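Local coordinates for protein peptide amidase (PDB 1M22) that probably hydrolyses carboxamide groups, such as the C-terminal amides of peptides, as a member of the amidase signature family, at residues P204-V209 against D248-T253; V237-A242 against V259-A264; G443-T448 against A467-K472. All blocks are in the same frame, centred on the assembly; numbering follows the deposited sequence.

Contact 1 of 3, residues P204-V209 against D248-T253; sequences PTVGLV and DPATAT
Thr251 meets the carbonyl of Gly207 with both its backbone and its methyl. Thr251 CA directs its hydrogen at Gly207 O, 3.1 Å from the carbon, with an angle of 150° at the hydrogen. CG2 of Thr251 reaches Gly207 O at 3.3 Å. The branched side chain divides its work: CG2 faces the turn from beside the backbone N, while OG1, with chi1 at 65°, sits between the backbone N and the carbonyl carbon and turns back into its own segment. There Thr251 OG1 donates to Asp248 O at 2.7 Å in the carbonyl plane, and it is also bonded to Asp245 N. Next to it the main chains come close, with Ala250 O 3.4 Å from Gly207 CA. The small Ala250 side chain adds CB at 3.9 Å from Gly207 CA. CG1 of Val206, placed anti to the backbone N (chi1 171°), is the branch that reaches Ala250 CB, at a looser 4.4 Å. Asp248 holds its carboxylate for other work, OD1 receiving Ala250 N from above the carboxylate plane in an Asx turn and OD2 forming a salt bridge with Arg211. Arg257 bonds to the carbonyls of both Gly207 and Thr251, tying the two loops together. Gly207, with positive phi, takes the third position of a type II beta turn from Thr205 to Leu208, closed by Leu208 N to Thr205 O, a place for which glycine is well suited.

Contact 2 of 3, residues V237-A242 against V259-A264; sequences VLTAIA and VYDYTA
Leu238 and Tyr262 form the tight part of this contact, a CH-pi pairing between the last turns of helix 231-241 and the start of a 3-10 segment introduced by an Asx turn. CD2 of Leu238 stands 3.7 Å from the centroid of the Tyr262 ring and only 4° off its normal. In the leucine chi1 (-169°) carries CG toward the ring, and chi2 then sets CD2 over its centre. On the opposite face of the ring lies CD2 of Tyr260, displaced toward the rim, so that Tyr260 turns its edge to a ring whose other side is held by the leucine. Ala242 CB touches the ring edge at 4.3 Å from Tyr262 CE2, a small residue where the helix ends. Leu208 and Pro471 also pack on Tyr262, which keeps this aromatic buried. Toward solvent the contact turns polar. Thr239 suits the boundary: its CG2 rests 3.6 Å from Tyr260 O, while OG1 accepts from Tyr262 N at 3.0 Å, with an N-H...O angle of 142°, and is also bonded to Ala235 O within the helix. The loose side is Asp261, exposed, whose CB is directed away from the helix and whose OD1 stays 3.8 Å from Thr239 OG1. Asp261 OD1 is occupied within its own segment, accepting Thr263 N from above the carboxylate plane and, at 2.6 Å, Thr263 OG1 on the syn side, tilted out of that plane.

Contact 3 of 3, residues G443-T448 against A467-K472; sequences GYPSLT and AWSEPK
The Tyr444 ring lies broadside to Ala467, whose backbone N stands over the ring centre, 3.6 Å above the plane. Two torsions present this face: chi1 of -70° places CG beside the backbone N, and chi2 of 1° brings CA nearly into the ring plane. Ala467 CB adds an apolar touch near the rim, 3.8 Å from Tyr444 CE1; a methyl is small enough for the main chain of Ala467 to settle closely on the aromatic face. The phenol is anchored beyond the two segments, its OH bonded to Asp402.

Pro445 follows as the wedge between the loops. Three of its ring carbons each meet a different neighbour: CD faces Ala467 CA at 4.0 Å, CG approaches Ser469 OG at 3.4 Å, and CB comes 3.5 Å from Glu470 OE2. Proline and glutamate side chains cross at about a right angle. The glutamate chain, bent at chi2 (83°), curls back to bring OE2 across to the CB corner of the proline, and OE2 finds its polar partner in Thr205. Ser469 directs OG to Thr466 O, making no capping bond although it occupies the N-cap position of helix 470-484.

Just before Tyr444, Gly443, with positive phi, is the C-prime residue of a Schellman motif that ends helix 436-442, a place favouring glycine. The chain then enters strand 446-454, which pairs antiparallel with strand 457-464 before helix 470-484 packs back on it through Leu447 and Ala477: a beta-hairpin followed by a covering helix, part of the mixed central sheet of the amidase signature fold.

How the contacts relate
The three contacts adjoin one another, with centres 12 to 14 Å apart. Thr205 ties contact 1 to contact 3: its OG1 lies 2.6 Å from Glu470 OE2 and 2.8 Å from Trp468 N, both probable hydrogen bonds. Leu208 ties contact 1 to contact 2 by packing, with CD1 3.5 Å from Tyr262 OH. Contacts 2 and 3 meet more lightly, Tyr260 OH being 3.7 Å from Pro471 CB. Contacts 2 and 3 lie away from the catalytic residues; in contact 1 the side chain of Val209 is about 12 Å from that of Lys86, an active-site proton donor/acceptor. A buffer molecule, EPE, lies about 3 Å from the side chain of Asp248 and is probably a crystallisation remnant.

Contact 1 of 3, residues P204-V209 against D248-T253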
ATOM      1  N   PRO A 204       1.933   1.788  -7.620  1.00  5.69           N
ATOM      2  CA  PRO A 204       2.155   2.265  -8.985  1.00  5.85           C
ATOM      3  C   PRO A 204       3.526   2.846  -9.278  1.00  6.01           C
ATOM      4  O   PRO A 204       4.399   2.930  -8.406  1.00  6.30           O
ATOM      5  CB  PRO A 204       1.044   3.296  -9.167  1.00  8.84           C
ATOM      6  CG  PRO A 204       0.904   3.877  -7.800  1.00  8.99           C
ATOM      7  CD  PRO A 204       1.015   2.672  -6.879  1.00  5.54           C
ATOM      8  N   THR A 205       3.707   3.217 -10.541  1.00  5.83           N
ATOM      9  CA  THR A 205       4.924   3.860 -11.004  1.00  6.38           C
ATOM     10  C   THR A 205       5.003   5.172 -10.229  1.00  5.58           C
ATOM     11  O   THR A 205       3.979   5.827 -10.009  1.00  5.80           O
ATOM     12  CB  THR A 205       4.817   4.210 -12.505  1.00  6.15           C
ATOM     13  OG1 THR A 205       4.583   3.019 -13.261  1.00  7.04           O
ATOM     14  CG2 THR A 205       6.088   4.886 -12.999  1.00  7.21           C
ATOM     15  N   VAL A 206       6.201   5.553  -9.806  1.00  6.44           N
ATOM     16  CA  VAL A 206       6.356   6.811  -9.089  1.00  6.72           C
ATOM     17  C   VAL A 206       6.015   7.940 -10.058  1.00  6.72           C
ATOM     18  O   VAL A 206       6.647   8.089 -11.106  1.00  9.27           O
ATOM     19  CB  VAL A 206       7.794   6.978  -8.561  1.00  7.06           C
ATOM     20  CG1 VAL A 206       7.990   8.390  -8.021  1.00  8.59           C
ATOM     21  CG2 VAL A 206       8.055   5.956  -7.463  1.00  9.58           C
ATOM     22  N   GLY A 207       5.000   8.719  -9.709  1.00  7.20           N
ATOM     23  CA  GLY A 207       4.578   9.806 -10.571  1.00  8.30           C
ATOM     24  C   GLY A 207       3.152   9.645 -11.062  1.00  6.29           C
ATOM     25  O   GLY A 207       2.563  10.607 -11.556  1.00  8.58           O
ATOM     26  N   LEU A 208       2.587   8.445 -10.941  1.00  7.00           N
ATOM     27  CA  LEU A 208       1.212   8.234 -11.386  1.00  6.34           C
ATOM     28  C   LEU A 208       0.231   8.885 -10.419  1.00  5.89           C
ATOM     29  O   LEU A 208      -0.772   9.460 -10.836  1.00  6.65           O
ATOM     30  CB  LEU A 208       0.892   6.737 -11.496  1.00  6.95           C
ATOM     31  CG  LEU A 208      -0.533   6.425 -11.984  1.00  5.73           C
ATOM     32  CD1 LEU A 208      -0.711   6.919 -13.416  1.00  9.62           C
ATOM     33  CD2 LEU A 208      -0.793   4.924 -11.901  1.00  8.91           C
ATOM     34  N   VAL A 209       0.536   8.787  -9.127  1.00  6.01           N
ATOM     35  CA  VAL A 209      -0.303   9.338  -8.066  1.00  6.09           C
ATOM     36  C   VAL A 209       0.494  10.358  -7.255  1.00  6.38           C
ATOM     37  O   VAL A 209       1.603  10.075  -6.798  1.00  6.05           O
ATOM     38  CB  VAL A 209      -0.797   8.219  -7.117  1.00  5.62           C
ATOM     39  CG1 VAL A 209      -1.689   8.807  -6.029  1.00  6.78           C
ATOM     40  CG2 VAL A 209      -1.540   7.151  -7.911  1.00  7.15           C
ATOM     41  N   ASP A 248       3.547  18.158  -7.157  1.00  9.76           N
ATOM     42  CA  ASP A 248       4.416  16.982  -7.196  1.00  9.18           C
ATOM     43  C   ASP A 248       5.002  16.823  -8.598  1.00 10.27           C
ATOM     44  O   ASP A 248       4.375  16.243  -9.484  1.00  9.98           O
ATOM     45  CB  ASP A 248       3.627  15.726  -6.809  1.00  8.35           C
ATOM     46  CG  ASP A 248       4.489  14.473  -6.775  1.00 10.34           C
ATOM     47  OD1 ASP A 248       5.710  14.570  -7.035  1.00 11.65           O
ATOM     48  OD2 ASP A 248       3.944  13.386  -6.490  1.00  8.82           O
ATOM     49  N   PRO A 249       6.225  17.335  -8.812  1.00 10.62           N
ATOM     50  CA  PRO A 249       6.919  17.270 -10.103  1.00 11.73           C
ATOM     51  C   PRO A 249       7.004  15.891 -10.751  1.00 10.14           C
ATOM     52  O   PRO A 249       7.070  15.779 -11.977  1.00 12.21           O
ATOM     53  CB  PRO A 249       8.298  17.841  -9.779  1.00 12.86           C
ATOM     54  CG  PRO A 249       8.004  18.826  -8.705  1.00 12.35           C
ATOM     55  CD  PRO A 249       7.037  18.066  -7.822  1.00 11.63           C
ATOM     56  N   ALA A 250       7.011  14.839  -9.940  1.00 10.16           N
ATOM     57  CA  ALA A 250       7.100  13.493 -10.488  1.00  9.76           C
ATOM     58  C   ALA A 250       5.892  13.175 -11.366  1.00  9.36           C
ATOM     59  O   ALA A 250       5.997  12.388 -12.306  1.00 10.67           O
ATOM     60  CB  ALA A 250       7.211  12.469  -9.360  1.00 10.22           C
ATOM     61  N   THR A 251       4.751  13.792 -11.071  1.00  8.59           N
ATOM     62  CA  THR A 251       3.550  13.524 -11.858  1.00  9.17           C
ATOM     63  C   THR A 251       3.602  14.145 -13.249  1.00 11.31           C
ATOM     64  O   THR A 251       2.813  13.786 -14.121  1.00 14.12           O
ATOM     65  CB  THR A 251       2.258  13.991 -11.133  1.00  8.47           C
ATOM     66  OG1 THR A 251       2.258  15.418 -10.978  1.00  8.93           O
ATOM     67  CG2 THR A 251       2.154  13.331  -9.765  1.00  9.29           C
ATOM     68  N   ALA A 252       4.542  15.060 -13.461  1.00 13.11           N
ATOM     69  CA  ALA A 252       4.689  15.707 -14.760  1.00 15.75           C
ATOM     70  C   ALA A 252       5.569  14.876 -15.694  1.00 17.93           C
ATOM     71  O   ALA A 252       5.688  15.185 -16.881  1.00 20.41           O
ATOM     72  CB  ALA A 252       5.288  17.099 -14.584  1.00 15.55           C
ATOM     73  N   THR A 253       6.178  13.821 -15.161  1.00 18.14           N
ATOM     74  CA  THR A 253       7.060  12.964 -15.953  1.00 19.60           C
ATOM     75  C   THR A 253       6.331  11.833 -16.668  1.00 20.14           C
ATOM     76  O   THR A 253       6.938  11.092 -17.440  1.00 20.89           O
ATOM     77  CB  THR A 253       8.159  12.324 -15.079  1.00 18.88           C
ATOM     78  OG1 THR A 253       7.573  11.347 -14.208  1.00 20.07           O
ATOM     79  CG2 THR A 253       8.863  13.384 -14.247  1.00 20.98           C
TER

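Contact 2 of 3, residues V237-A242 against V259-A264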
ATOM      1  N   VAL A 237     -10.048   2.212  -7.442  1.00  6.56           N
ATOM      2  CA  VAL A 237      -9.381   3.212  -6.624  1.00  7.49           C
ATOM      3  C   VAL A 237      -8.274   3.924  -7.401  1.00  6.00           C
ATOM      4  O   VAL A 237      -8.151   5.149  -7.332  1.00  7.09           O
ATOM      5  CB  VAL A 237      -8.794   2.577  -5.343  1.00  7.75           C
ATOM      6  CG1 VAL A 237      -7.976   3.602  -4.580  1.00  9.87           C
ATOM      7  CG2 VAL A 237      -9.922   2.063  -4.460  1.00  9.99           C
ATOM      8  N   LEU A 238      -7.478   3.168  -8.155  1.00  5.69           N
ATOM      9  CA  LEU A 238      -6.394   3.767  -8.929  1.00  6.72           C
ATOM     10  C   LEU A 238      -6.952   4.783  -9.922  1.00  6.93           C
ATOM     11  O   LEU A 238      -6.374   5.848 -10.130  1.00  7.83           O
ATOM     12  CB  LEU A 238      -5.597   2.691  -9.679  1.00  7.65           C
ATOM     13  CG  LEU A 238      -4.284   3.180 -10.309  1.00  7.07           C
ATOM     14  CD1 LEU A 238      -3.313   3.588  -9.207  1.00  9.25           C
ATOM     15  CD2 LEU A 238      -3.673   2.087 -11.166  1.00  7.71           C
ATOM     16  N   THR A 239      -8.088   4.454 -10.528  1.00  6.65           N
ATOM     17  CA  THR A 239      -8.719   5.343 -11.493  1.00  8.10           C
ATOM     18  C   THR A 239      -9.040   6.699 -10.863  1.00  9.27           C
ATOM     19  O   THR A 239      -8.914   7.741 -11.505  1.00 11.49           O
ATOM     20  CB  THR A 239     -10.020   4.713 -12.041  1.00  8.11           C
ATOM     21  OG1 THR A 239      -9.708   3.498 -12.737  1.00  8.90           O
ATOM     22  CG2 THR A 239     -10.725   5.672 -12.994  1.00 12.25           C
ATOM     23  N   ALA A 240      -9.442   6.684  -9.599  1.00  7.75           N
ATOM     24  CA  ALA A 240      -9.792   7.916  -8.906  1.00  8.14           C
ATOM     25  C   ALA A 240      -8.605   8.735  -8.390  1.00  8.87           C
ATOM     26  O   ALA A 240      -8.659   9.965  -8.393  1.00 11.10           O
ATOM     27  CB  ALA A 240     -10.741   7.602  -7.750  1.00  9.63           C
ATOM     28  N   ILE A 241      -7.537   8.071  -7.954  1.00  7.92           N
ATOM     29  CA  ILE A 241      -6.398   8.802  -7.402  1.00  7.91           C
ATOM     30  C   ILE A 241      -5.297   9.196  -8.380  1.00  8.43           C
ATOM     31  O   ILE A 241      -4.508  10.093  -8.082  1.00  9.07           O
ATOM     32  CB  ILE A 241      -5.755   8.037  -6.209  1.00  7.62           C
ATOM     33  CG1 ILE A 241      -5.158   6.705  -6.669  1.00  7.76           C
ATOM     34  CG2 ILE A 241      -6.803   7.810  -5.122  1.00 10.49           C
ATOM     35  CD1 ILE A 241      -4.447   5.939  -5.555  1.00  8.79           C
ATOM     36  N   ALA A 242      -5.228   8.544  -9.536  1.00  7.11           N
ATOM     37  CA  ALA A 242      -4.195   8.886 -10.509  1.00  7.22           C
ATOM     38  C   ALA A 242      -4.454  10.266 -11.099  1.00  7.96           C
ATOM     39  O   ALA A 242      -5.600  10.629 -11.367  1.00 10.32           O
ATOM     40  CB  ALA A 242      -4.150   7.844 -11.625  1.00  7.54           C
ATOM     41  N   VAL A 259      -7.330  10.671 -18.966  1.00 21.26           N
ATOM     42  CA  VAL A 259      -8.365  10.263 -18.026  1.00 22.06           C
ATOM     43  C   VAL A 259      -8.588   8.789 -18.336  1.00 21.77           C
ATOM     44  O   VAL A 259      -9.462   8.430 -19.126  1.00 24.13           O
ATOM     45  CB  VAL A 259      -9.670  11.049 -18.257  1.00 22.47           C
ATOM     46  CG1 VAL A 259     -10.721  10.619 -17.249  1.00 24.34           C
ATOM     47  CG2 VAL A 259      -9.402  12.543 -18.140  1.00 24.19           C
ATOM     48  N   TYR A 260      -7.780   7.943 -17.707  1.00 19.66           N
ATOM     49  CA  TYR A 260      -7.831   6.507 -17.944  1.00 17.50           C
ATOM     50  C   TYR A 260      -8.647   5.705 -16.939  1.00 14.96           C
ATOM     51  O   TYR A 260      -8.456   5.818 -15.727  1.00 14.91           O
ATOM     52  CB  TYR A 260      -6.406   5.956 -17.978  1.00 17.39           C
ATOM     53  CG  TYR A 260      -6.279   4.607 -18.642  1.00 17.05           C
ATOM     54  CD1 TYR A 260      -6.247   4.494 -20.031  1.00 18.39           C
ATOM     55  CD2 TYR A 260      -6.183   3.443 -17.882  1.00 15.29           C
ATOM     56  CE1 TYR A 260      -6.118   3.254 -20.649  1.00 18.39           C
ATOM     57  CE2 TYR A 260      -6.054   2.198 -18.490  1.00 14.26           C
ATOM     58  CZ  TYR A 260      -6.020   2.110 -19.872  1.00 17.58           C
ATOM     59  OH  TYR A 260      -5.875   0.883 -20.475  1.00 18.60           O
ATOM     60  N   ASP A 261      -9.549   4.881 -17.460  1.00 14.17           N
ATOM     61  CA  ASP A 261     -10.386   4.027 -16.630  1.00 11.14           C
ATOM     62  C   ASP A 261      -9.705   2.662 -16.543  1.00 10.53           C
ATOM     63  O   ASP A 261      -9.795   1.851 -17.466  1.00  9.93           O
ATOM     64  CB  ASP A 261     -11.778   3.895 -17.259  1.00 13.24           C
ATOM     65  CG  ASP A 261     -12.675   2.933 -16.504  1.00 16.35           C
ATOM     66  OD1 ASP A 261     -12.334   2.563 -15.362  1.00 16.15           O
ATOM     67  OD2 ASP A 261     -13.730   2.554 -17.056  1.00 21.33           O
ATOM     68  N   TYR A 262      -9.021   2.412 -15.431  1.00  8.13           N
ATOM     69  CA  TYR A 262      -8.322   1.147 -15.264  1.00  7.91           C
ATOM     70  C   TYR A 262      -9.257  -0.055 -15.168  1.00  7.60           C
ATOM     71  O   TYR A 262      -8.823  -1.187 -15.361  1.00  8.64           O
ATOM     72  CB  TYR A 262      -7.400   1.210 -14.041  1.00  7.29           C
ATOM     73  CG  TYR A 262      -6.230   2.150 -14.226  1.00  7.31           C
ATOM     74  CD1 TYR A 262      -5.092   1.755 -14.940  1.00  7.16           C
ATOM     75  CD2 TYR A 262      -6.272   3.449 -13.720  1.00  7.22           C
ATOM     76  CE1 TYR A 262      -4.028   2.634 -15.143  1.00  6.81           C
ATOM     77  CE2 TYR A 262      -5.218   4.332 -13.922  1.00  8.25           C
ATOM     78  CZ  TYR A 262      -4.101   3.921 -14.632  1.00  6.50           C
ATOM     79  OH  TYR A 262      -3.064   4.807 -14.838  1.00  8.84           O
ATOM     80  N   THR A 263     -10.537   0.178 -14.885  1.00  8.14           N
ATOM     81  CA  THR A 263     -11.469  -0.948 -14.803  1.00 10.44           C
ATOM     82  C   THR A 263     -11.738  -1.522 -16.194  1.00 10.53           C
ATOM     83  O   THR A 263     -12.259  -2.628 -16.326  1.00 10.30           O
ATOM     84  CB  THR A 263     -12.815  -0.561 -14.134  1.00 11.51           C
ATOM     85  OG1 THR A 263     -13.548   0.336 -14.977  1.00 16.28           O
ATOM     86  CG2 THR A 263     -12.564   0.094 -12.783  1.00 13.06           C
ATOM     87  N   ALA A 264     -11.375  -0.770 -17.230  1.00 10.92           N
ATOM     88  CA  ALA A 264     -11.545  -1.237 -18.602  1.00 12.86           C
ATOM     89  C   ALA A 264     -10.526  -2.343 -18.883  1.00 11.92           C
ATOM     90  O   ALA A 264     -10.669  -3.106 -19.838  1.00 13.74           O
ATOM     91  CB  ALA A 264     -11.344  -0.083 -19.583  1.00 13.49           C
TER

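Contact 3 of 3, residues G443-T448 against A467-K472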
ATOM      1  N   GLY A 443      11.136   2.496  -9.079  1.00  6.68           N
ATOM      2  CA  GLY A 443       9.997   3.394  -9.179  1.00  7.43           C
ATOM      3  C   GLY A 443       8.997   2.821 -10.173  1.00  5.94           C
ATOM      4  O   GLY A 443       8.188   3.554 -10.750  1.00  7.89           O
ATOM      5  N   TYR A 444       9.058   1.505 -10.363  1.00  6.38           N
ATOM      6  CA  TYR A 444       8.190   0.788 -11.299  1.00  6.06           C
ATOM      7  C   TYR A 444       6.991   0.167 -10.589  1.00  6.09           C
ATOM      8  O   TYR A 444       7.024  -0.066  -9.384  1.00  6.09           O
ATOM      9  CB  TYR A 444       8.983  -0.311 -12.005  1.00  6.25           C
ATOM     10  CG  TYR A 444      10.023   0.172 -12.997  1.00  6.74           C
ATOM     11  CD1 TYR A 444      10.248   1.534 -13.218  1.00  6.55           C
ATOM     12  CD2 TYR A 444      10.784  -0.744 -13.717  1.00  6.60           C
ATOM     13  CE1 TYR A 444      11.215   1.964 -14.141  1.00  8.41           C
ATOM     14  CE2 TYR A 444      11.747  -0.326 -14.634  1.00  7.41           C
ATOM     15  CZ  TYR A 444      11.953   1.024 -14.839  1.00  7.63           C
ATOM     16  OH  TYR A 444      12.898   1.426 -15.757  1.00 10.73           O
ATOM     17  N   PRO A 445       5.923  -0.143 -11.338  1.00  5.53           N
ATOM     18  CA  PRO A 445       4.731  -0.735 -10.728  1.00  5.55           C
ATOM     19  C   PRO A 445       4.841  -2.199 -10.310  1.00  5.08           C
ATOM     20  O   PRO A 445       5.505  -3.008 -10.962  1.00  5.98           O
ATOM     21  CB  PRO A 445       3.663  -0.523 -11.797  1.00  6.84           C
ATOM     22  CG  PRO A 445       4.451  -0.711 -13.070  1.00  7.52           C
ATOM     23  CD  PRO A 445       5.728   0.072 -12.786  1.00  6.68           C
ATOM     24  N   SER A 446       4.185  -2.518  -9.201  1.00  5.50           N
ATOM     25  CA  SER A 446       4.142  -3.878  -8.681  1.00  6.70           C
ATOM     26  C   SER A 446       2.733  -4.107  -8.146  1.00  6.36           C
ATOM     27  O   SER A 446       2.054  -3.164  -7.741  1.00  8.13           O
ATOM     28  CB  SER A 446       5.194  -4.089  -7.589  1.00  8.16           C
ATOM     29  OG  SER A 446       4.994  -3.231  -6.487  1.00  8.87           O
ATOM     30  N   LEU A 447       2.297  -5.361  -8.148  1.00  6.62           N
ATOM     31  CA  LEU A 447       0.943  -5.696  -7.729  1.00  7.52           C
ATOM     32  C   LEU A 447       0.917  -7.118  -7.195  1.00  8.77           C
ATOM     33  O   LEU A 447       1.370  -8.043  -7.872  1.00  9.76           O
ATOM     34  CB  LEU A 447       0.025  -5.575  -8.953  1.00  9.30           C
ATOM     35  CG  LEU A 447      -1.505  -5.580  -8.889  1.00  9.54           C
ATOM     36  CD1 LEU A 447      -2.059  -5.299 -10.284  1.00 11.40           C
ATOM     37  CD2 LEU A 447      -2.008  -6.915  -8.379  1.00 10.88           C
ATOM     38  N   THR A 448       0.397  -7.298  -5.984  1.00  4.74           N
ATOM     39  CA  THR A 448       0.311  -8.633  -5.407  1.00  5.53           C
ATOM     40  C   THR A 448      -1.143  -9.094  -5.356  1.00  4.57           C
ATOM     41  O   THR A 448      -2.041  -8.313  -5.049  1.00  5.75           O
ATOM     42  CB  THR A 448       0.938  -8.684  -3.981  1.00  4.65           C
ATOM     43  OG1 THR A 448       0.880 -10.029  -3.484  1.00  6.25           O
ATOM     44  CG2 THR A 448       0.205  -7.758  -3.024  1.00  6.45           C
ATOM     45  N   ALA A 467       8.052   0.896 -16.102  1.00  6.62           N
ATOM     46  CA  ALA A 467       7.324   2.125 -15.835  1.00  6.99           C
ATOM     47  C   ALA A 467       6.062   2.277 -16.679  1.00  6.44           C
ATOM     48  O   ALA A 467       6.060   1.992 -17.879  1.00  7.55           O
ATOM     49  CB  ALA A 467       8.239   3.329 -16.054  1.00  8.32           C
ATOM     50  N   TRP A 468       4.987   2.714 -16.025  1.00  6.63           N
ATOM     51  CA  TRP A 468       3.700   2.982 -16.663  1.00  5.89           C
ATOM     52  C   TRP A 468       2.954   1.774 -17.222  1.00  6.30           C
ATOM     53  O   TRP A 468       2.024   1.934 -18.014  1.00  8.67           O
ATOM     54  CB  TRP A 468       3.892   4.037 -17.766  1.00  7.50           C
ATOM     55  CG  TRP A 468       4.783   5.178 -17.338  1.00  8.16           C
ATOM     56  CD1 TRP A 468       6.008   5.501 -17.856  1.00  9.36           C
ATOM     57  CD2 TRP A 468       4.545   6.105 -16.269  1.00  7.87           C
ATOM     58  NE1 TRP A 468       6.546   6.567 -17.173  1.00 10.72           N
ATOM     59  CE2 TRP A 468       5.670   6.957 -16.194  1.00  8.48           C
ATOM     60  CE3 TRP A 468       3.489   6.298 -15.366  1.00  8.71           C
ATOM     61  CZ2 TRP A 468       5.771   7.988 -15.252  1.00  9.45           C
ATOM     62  CZ3 TRP A 468       3.591   7.324 -14.427  1.00 10.48           C
ATOM     63  CH2 TRP A 468       4.725   8.154 -14.380  1.00 10.56           C
ATOM     64  N   SER A 469       3.329   0.572 -16.791  1.00  6.42           N
ATOM     65  CA  SER A 469       2.673  -0.639 -17.282  1.00  5.87           C
ATOM     66  C   SER A 469       1.475  -1.096 -16.444  1.00  6.27           C
ATOM     67  O   SER A 469       1.051  -2.248 -16.554  1.00  7.94           O
ATOM     68  CB  SER A 469       3.689  -1.785 -17.387  1.00  7.01           C
ATOM     69  OG  SER A 469       4.195  -2.159 -16.119  1.00  7.44           O
ATOM     70  N   GLU A 470       0.919  -0.205 -15.625  1.00  7.10           N
ATOM     71  CA  GLU A 470      -0.232  -0.568 -14.796  1.00  7.09           C
ATOM     72  C   GLU A 470      -1.385  -1.196 -15.580  1.00  6.85           C
ATOM     73  O   GLU A 470      -1.977  -2.170 -15.127  1.00  8.00           O
ATOM     74  CB  GLU A 470      -0.768   0.642 -14.024  1.00  7.80           C
ATOM     75  CG  GLU A 470       0.150   1.168 -12.931  1.00  7.34           C
ATOM     76  CD  GLU A 470       1.218   2.102 -13.454  1.00  8.54           C
ATOM     77  OE1 GLU A 470       1.197   2.454 -14.657  1.00  7.94           O
ATOM     78  OE2 GLU A 470       2.074   2.498 -12.647  1.00  8.60           O
ATOM     79  N   PRO A 471      -1.731  -0.644 -16.756  1.00  7.13           N
ATOM     80  CA  PRO A 471      -2.840  -1.249 -17.507  1.00  7.61           C
ATOM     81  C   PRO A 471      -2.608  -2.734 -17.785  1.00  8.46           C
ATOM     82  O   PRO A 471      -3.497  -3.564 -17.581  1.00  9.20           O
ATOM     83  CB  PRO A 471      -2.880  -0.422 -18.790  1.00  8.37           C
ATOM     84  CG  PRO A 471      -2.401   0.931 -18.331  1.00  8.99           C
ATOM     85  CD  PRO A 471      -1.240   0.575 -17.428  1.00  7.20           C
ATOM     86  N   LYS A 472      -1.404  -3.066 -18.239  1.00  8.44           N
ATOM     87  CA  LYS A 472      -1.056  -4.448 -18.552  1.00  9.95           C
ATOM     88  C   LYS A 472      -0.974  -5.313 -17.297  1.00  8.25           C
ATOM     89  O   LYS A 472      -1.429  -6.458 -17.290  1.00  8.88           O
ATOM     90  CB  LYS A 472       0.283  -4.499 -19.296  1.00 14.82           C
ATOM     91  CG  LYS A 472       0.703  -5.899 -19.716  1.00 20.66           C
ATOM     92  CD  LYS A 472       2.133  -5.930 -20.243  1.00 25.60           C
ATOM     93  CE  LYS A 472       2.298  -5.103 -21.505  1.00 26.79           C
ATOM     94  NZ  LYS A 472       3.699  -5.161 -22.011  1.00 26.75           N
TER